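Local coordinates for regulatory protein AsnC (Escherichia coli, PDB 2CG4), which regulates transcription as a sequence-specific DNA-binding protein, activating asnA and controlling its own gene, and represses gidA expression at a post-transcriptional level, at residues G103-S106 against I107-K110; I51-G54 against A55-D58. The protein carries 1 engineered substitution. One frame throughout, in Å; residues are numbered along the deposited sequence.

Contact 1: residues G103-S106 against I107-K110; sequences GHYS and IFIK. With ASN (asparagine), chain C.
The effector pocket of AsnC is built on the hairpin loop that enters strand 107-113, and here Tyr105 and Phe108 meet across the start of that strand. Their rings lie nearly parallel, at 13°, but are slid so far apart that they barely overlap; CD1 of Tyr105 touches CD1 of Phe108 at 4.0 Å. Tyr105 CG stands beside its own backbone N (chi1 -57°), whereas Phe108 CG points away from its N (chi1 -168°), and the two rings, three residues apart, come together on one side of the chain at the loop-strand junction. Glu137 takes the Tyr105 hydroxyl, and Phe71 extends the ring cluster beyond Phe108. The loop backbone grips asparagine. The ligand's amino N donates to Gly103 O at 2.7 Å and to Tyr105 O at 3.0 Å, while the ligand's ND2 donates to Ser106 O at 2.8 Å. The return bond from Gly103 N to the ligand O is weak. Thr101 O and, from a neighbouring subunit, Thr136 OG1 and Thr138 N add further hydrogen bonds, so effector binding spans two chains. Ser106 and Ile107 both face Ile74, a classic beta bulge opening strand 107-113 beside the asparagine pocket of the Lrp/AsnC ligand-binding domain.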
ATOM      1  N   GLY A 103       9.037   6.287  -7.358  1.00 28.94           N
ATOM      2  CA  GLY A 103       7.807   5.710  -6.791  1.00 28.71           C
ATOM      3  C   GLY A 103       7.341   4.386  -7.375  1.00 30.45           C
ATOM      4  O   GLY A 103       8.143   3.633  -7.916  1.00 31.49           O
ATOM      5  N   HIS A 104       6.039   4.100  -7.276  1.00 31.72           N
ATOM      6  CA  HIS A 104       5.505   2.760  -7.569  1.00 33.51           C
ATOM      7  C   HIS A 104       5.439   2.405  -9.056  1.00 32.35           C
ATOM      8  O   HIS A 104       5.597   1.244  -9.425  1.00 32.65           O
ATOM      9  CB  HIS A 104       4.107   2.564  -6.957  1.00 35.24           C
ATOM     10  CG  HIS A 104       4.091   2.582  -5.461  1.00 42.36           C
ATOM     11  ND1 HIS A 104       3.795   3.717  -4.735  1.00 49.63           N
ATOM     12  CD2 HIS A 104       4.337   1.607  -4.554  1.00 48.23           C
ATOM     13  CE1 HIS A 104       3.862   3.441  -3.444  1.00 50.96           C
ATOM     14  NE2 HIS A 104       4.190   2.168  -3.307  1.00 52.45           N
ATOM     15  N   TYR A 105       5.166   3.403  -9.897  1.00 30.74           N
ATOM     16  CA  TYR A 105       4.752   3.169 -11.273  1.00 26.72           C
ATOM     17  C   TYR A 105       5.978   3.144 -12.184  1.00 27.06           C
ATOM     18  O   TYR A 105       6.953   3.854 -11.922  1.00 25.84           O
ATOM     19  CB  TYR A 105       3.794   4.270 -11.734  1.00 25.53           C
ATOM     20  CG  TYR A 105       2.548   4.439 -10.892  1.00 23.24           C
ATOM     21  CD1 TYR A 105       2.272   5.644 -10.252  1.00 25.91           C
ATOM     22  CD2 TYR A 105       1.643   3.399 -10.740  1.00 20.44           C
ATOM     23  CE1 TYR A 105       1.117   5.802  -9.481  1.00 24.97           C
ATOM     24  CE2 TYR A 105       0.505   3.543  -9.987  1.00 22.17           C
ATOM     25  CZ  TYR A 105       0.245   4.743  -9.350  1.00 24.89           C
ATOM     26  OH  TYR A 105      -0.902   4.872  -8.588  1.00 24.51           O
ATOM     27  N   SER A 106       5.921   2.336 -13.250  1.00 24.54           N
ATOM     28  CA  SER A 106       6.928   2.379 -14.314  1.00 24.18           C
ATOM     29  C   SER A 106       6.819   3.635 -15.196  1.00 24.01           C
ATOM     30  O   SER A 106       7.819   4.326 -15.463  1.00 20.95           O
ATOM     31  CB  SER A 106       6.838   1.126 -15.201  1.00 24.99           C
ATOM     32  OG  SER A 106       6.478  -0.040 -14.460  1.00 28.65           O
ATOM     33  N   ILE A 107       5.604   3.906 -15.665  1.00 24.02           N
ATOM     34  CA  ILE A 107       5.306   5.126 -16.418  1.00 24.30           C
ATOM     35  C   ILE A 107       4.134   5.845 -15.760  1.00 24.68           C
ATOM     36  O   ILE A 107       3.218   5.204 -15.245  1.00 25.24           O
ATOM     37  CB  ILE A 107       4.961   4.817 -17.885  1.00 24.40           C
ATOM     38  CG1 ILE A 107       5.808   3.642 -18.399  1.00 24.68           C
ATOM     39  CG2 ILE A 107       5.166   6.057 -18.752  1.00 25.32           C
ATOM     40  CD1 ILE A 107       5.508   3.223 -19.803  1.00 22.35           C
ATOM     41  N   PHE A 108       4.181   7.172 -15.749  1.00 23.08           N
ATOM     42  CA  PHE A 108       3.078   7.977 -15.258  1.00 23.49           C
ATOM     43  C   PHE A 108       2.651   8.897 -16.409  1.00 23.60           C
ATOM     44  O   PHE A 108       3.465   9.647 -16.935  1.00 25.51           O
ATOM     45  CB  PHE A 108       3.539   8.784 -14.031  1.00 23.66           C
ATOM     46  CG  PHE A 108       2.424   9.440 -13.262  1.00 24.36           C
ATOM     47  CD1 PHE A 108       1.412   8.681 -12.683  1.00 27.47           C
ATOM     48  CD2 PHE A 108       2.403  10.817 -13.089  1.00 29.98           C
ATOM     49  CE1 PHE A 108       0.382   9.278 -11.964  1.00 22.54           C
ATOM     50  CE2 PHE A 108       1.376  11.432 -12.366  1.00 28.65           C
ATOM     51  CZ  PHE A 108       0.364  10.654 -11.805  1.00 27.32           C
ATOM     52  N   ILE A 109       1.393   8.815 -16.819  1.00 22.67           N
ATOM     53  CA  ILE A 109       0.930   9.502 -18.013  1.00 22.09           C
ATOM     54  C   ILE A 109      -0.313  10.306 -17.693  1.00 23.25           C
ATOM     55  O   ILE A 109      -1.041   9.984 -16.764  1.00 22.62           O
ATOM     56  CB  ILE A 109       0.603   8.526 -19.191  1.00 21.17           C
ATOM     57  CG1 ILE A 109      -0.671   7.737 -18.898  1.00 21.88           C
ATOM     58  CG2 ILE A 109       1.784   7.589 -19.484  1.00 17.86           C
ATOM     59  CD1 ILE A 109      -1.023   6.678 -19.961  1.00 21.89           C
ATOM     60  N   LYS A 110      -0.531  11.366 -18.466  1.00 24.75           N
ATOM     61  CA  LYS A 110      -1.815  12.053 -18.505  1.00 26.04           C
ATOM     62  C   LYS A 110      -2.579  11.652 -19.750  1.00 27.64           C
ATOM     63  O   LYS A 110      -2.019  11.660 -20.846  1.00 27.82           O
ATOM     64  CB  LYS A 110      -1.605  13.557 -18.518  1.00 25.02           C
ATOM     65  CG  LYS A 110      -2.623  14.314 -17.729  1.00 24.14           C
ATOM     66  CD  LYS A 110      -2.588  15.770 -18.108  1.00 23.91           C
ATOM     67  CE  LYS A 110      -3.354  16.626 -17.099  1.00 26.49           C
ATOM     68  NZ  LYS A 110      -3.146  18.071 -17.406  1.00 23.82           N
TER
HETATM   69  N   ASN C1153       9.428   3.507 -10.299  1.00 33.04           N
HETATM   70  CA  ASN C1153      10.875   3.320 -10.613  1.00 32.27           C
HETATM   71  C   ASN C1153      11.764   3.594  -9.431  1.00 31.97           C
HETATM   72  O   ASN C1153      11.557   4.554  -8.679  1.00 32.82           O
HETATM   73  CB  ASN C1153      11.295   4.193 -11.782  1.00 31.20           C
HETATM   74  CG  ASN C1153      10.658   3.758 -13.067  1.00 31.38           C
HETATM   75  OD1 ASN C1153      10.804   2.610 -13.490  1.00 29.42           O
HETATM   76  ND2 ASN C1153       9.925   4.663 -13.690  1.00 33.29           N
HETATM   77  OXT ASN C1153      12.692   2.825  -9.212  1.00 31.44           O

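Contact 2: residues I51-G54 against A55-D58; sequences IITG and ARID. With MG (magnesium ion), chain D.
Arg56 folds back along its own strand and takes hold of Thr53, three residues earlier. Its NH2 donates to Thr53 O at 3.1 Å, with an N-H...O angle of 141°; the nitrogen sits above the carbonyl plane, and the oxygen lies at the guanidinium edge, tilted 26° from its plane. NH1 makes a second, weak bond to Thr53 OG1 at 3.5 Å. The guanidinium also comes obliquely against Gly54, whose CA is 3.4 Å from Arg56 NH1. With no side chain at Gly54, the arginine can come this close to the backbone. Extended from CG to NE, the arginine chain carries the guanidinium back alongside Gly54 to the Thr53 carbonyl, and the Thr53 and Arg56 side chains cross at about a right angle.

A neighbouring subunit supplies the next shell. Its Asp58 forms a salt bridge with Arg56 NH1, probably the stronger hold on that nitrogen, and the reciprocal pair joins Asp58 OD1 to Arg56 of that subunit. Asp58 OD2 binds the magnesium ion at 2.2 Å, and the same ion is bound by OD2 of Asp58 from the partner chain, so one metal bridges two carboxylates whose mutual repulsion it would offset. Residues 54-58 pair with a strand of that chain in an antiparallel ladder, while Ile51 and Ile52 pack on helices 8-19 and 36-49. The strand thus joins the helix-turn-helix domain to a two-chain beta ribbon, the dimer linkage of Lrp/AsnC regulators.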
ATOM      1  N   ILE A  51      15.330  27.659 -25.376  1.00 39.44           N
ATOM      2  CA  ILE A  51      14.558  28.183 -24.251  1.00 38.87           C
ATOM      3  C   ILE A  51      13.137  28.544 -24.689  1.00 40.22           C
ATOM      4  O   ILE A  51      12.148  28.070 -24.108  1.00 39.93           O
ATOM      5  CB  ILE A  51      15.231  29.441 -23.641  1.00 37.86           C
ATOM      6  CG1 ILE A  51      16.409  29.050 -22.748  1.00 38.18           C
ATOM      7  CG2 ILE A  51      14.237  30.259 -22.850  1.00 34.55           C
ATOM      8  CD1 ILE A  51      17.505  30.094 -22.681  1.00 36.61           C
ATOM      9  N   ILE A  52      13.052  29.401 -25.704  1.00 39.97           N
ATOM     10  CA  ILE A  52      11.799  29.711 -26.372  1.00 39.50           C
ATOM     11  C   ILE A  52      11.541  28.664 -27.450  1.00 39.41           C
ATOM     12  O   ILE A  52      12.329  28.537 -28.385  1.00 37.60           O
ATOM     13  CB  ILE A  52      11.853  31.119 -27.002  1.00 40.13           C
ATOM     14  CG1 ILE A  52      12.047  32.178 -25.912  1.00 40.58           C
ATOM     15  CG2 ILE A  52      10.606  31.396 -27.846  1.00 39.29           C
ATOM     16  CD1 ILE A  52      11.890  33.607 -26.403  1.00 39.86           C
ATOM     17  N   THR A  53      10.442  27.917 -27.309  1.00 40.10           N
ATOM     18  CA  THR A  53      10.171  26.754 -28.161  1.00 41.44           C
ATOM     19  C   THR A  53       9.208  27.056 -29.307  1.00 42.18           C
ATOM     20  O   THR A  53       9.077  26.261 -30.244  1.00 43.63           O
ATOM     21  CB  THR A  53       9.610  25.547 -27.358  1.00 42.17           C
ATOM     22  OG1 THR A  53       8.377  25.912 -26.726  1.00 40.95           O
ATOM     23  CG2 THR A  53      10.617  25.061 -26.303  1.00 42.08           C
ATOM     24  N   GLY A  54       8.532  28.197 -29.227  1.00 41.83           N
ATOM     25  CA  GLY A  54       7.505  28.548 -30.198  1.00 41.46           C
ATOM     26  C   GLY A  54       6.579  29.627 -29.671  1.00 41.05           C
ATOM     27  O   GLY A  54       6.552  29.904 -28.472  1.00 39.86           O
ATOM     28  N   ALA A  55       5.829  30.244 -30.579  1.00 41.10           N
ATOM     29  CA  ALA A  55       4.654  31.028 -30.212  1.00 41.41           C
ATOM     30  C   ALA A  55       3.406  30.309 -30.689  1.00 40.56           C
ATOM     31  O   ALA A  55       3.325  29.901 -31.845  1.00 40.74           O
ATOM     32  CB  ALA A  55       4.724  32.426 -30.811  1.00 41.39           C
ATOM     33  N   ARG A  56       2.443  30.138 -29.791  1.00 40.26           N
ATOM     34  CA  ARG A  56       1.247  29.349 -30.088  1.00 40.42           C
ATOM     35  C   ARG A  56       0.048  29.915 -29.335  1.00 39.18           C
ATOM     36  O   ARG A  56       0.220  30.533 -28.290  1.00 38.71           O
ATOM     37  CB  ARG A  56       1.471  27.884 -29.712  1.00 39.68           C
ATOM     38  CG  ARG A  56       2.854  27.358 -30.075  1.00 40.86           C
ATOM     39  CD  ARG A  56       3.003  25.884 -29.726  1.00 42.43           C
ATOM     40  NE  ARG A  56       4.136  25.260 -30.411  1.00 44.97           N
ATOM     41  CZ  ARG A  56       5.394  25.336 -29.986  1.00 44.60           C
ATOM     42  NH1 ARG A  56       5.680  26.020 -28.885  1.00 46.18           N
ATOM     43  NH2 ARG A  56       6.364  24.737 -30.660  1.00 39.74           N
ATOM     44  N   ILE A  57      -1.160  29.717 -29.862  1.00 39.19           N
ATOM     45  CA  ILE A  57      -2.355  29.984 -29.065  1.00 38.87           C
ATOM     46  C   ILE A  57      -2.500  28.905 -28.009  1.00 38.89           C
ATOM     47  O   ILE A  57      -2.282  27.719 -28.289  1.00 37.84           O
ATOM     48  CB  ILE A  57      -3.671  30.082 -29.894  1.00 39.04           C
ATOM     49  CG1 ILE A  57      -4.014  28.740 -30.544  1.00 41.75           C
ATOM     50  CG2 ILE A  57      -3.599  31.219 -30.925  1.00 37.96           C
ATOM     51  CD1 ILE A  57      -5.498  28.430 -30.571  1.00 43.15           C
ATOM     52  N   ASP A  58      -2.844  29.333 -26.793  1.00 39.13           N
ATOM     53  CA  ASP A  58      -3.292  28.424 -25.749  1.00 39.70           C
ATOM     54  C   ASP A  58      -4.791  28.153 -25.836  1.00 39.61           C
ATOM     55  O   ASP A  58      -5.601  29.062 -26.037  1.00 39.62           O
ATOM     56  CB  ASP A  58      -2.942  28.970 -24.363  1.00 40.55           C
ATOM     57  CG  ASP A  58      -1.450  28.946 -24.081  1.00 41.06           C
ATOM     58  OD1 ASP A  58      -0.974  29.830 -23.340  1.00 44.42           O
ATOM     59  OD2 ASP A  58      -0.752  28.048 -24.599  1.00 40.84           O
TER
HETATM   60 MG    MG D1154       1.431  27.933 -24.877  1.00 37.72          MG

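How the contacts relate
The two contacts lie in different domains on opposite sides of the chain's centre, with centres 27 Å apart and nearest atoms about 13 Å apart; no direct touch links them. Both are local, between side chains three residues apart in adjoining segments, and both are partly buried. In contact 1 aromatic rings meet, and backbone carbonyls do the polar work on a small ligand. In contact 2 a guanidinium hydrogen-bonds threonine locally, while carboxylates and the magnesium ion tie the strand to its partner chain. That same subunit also brings its Phe71 and Phe108 against Phe108 of contact 1, whereas the effector pocket is shared with a different one.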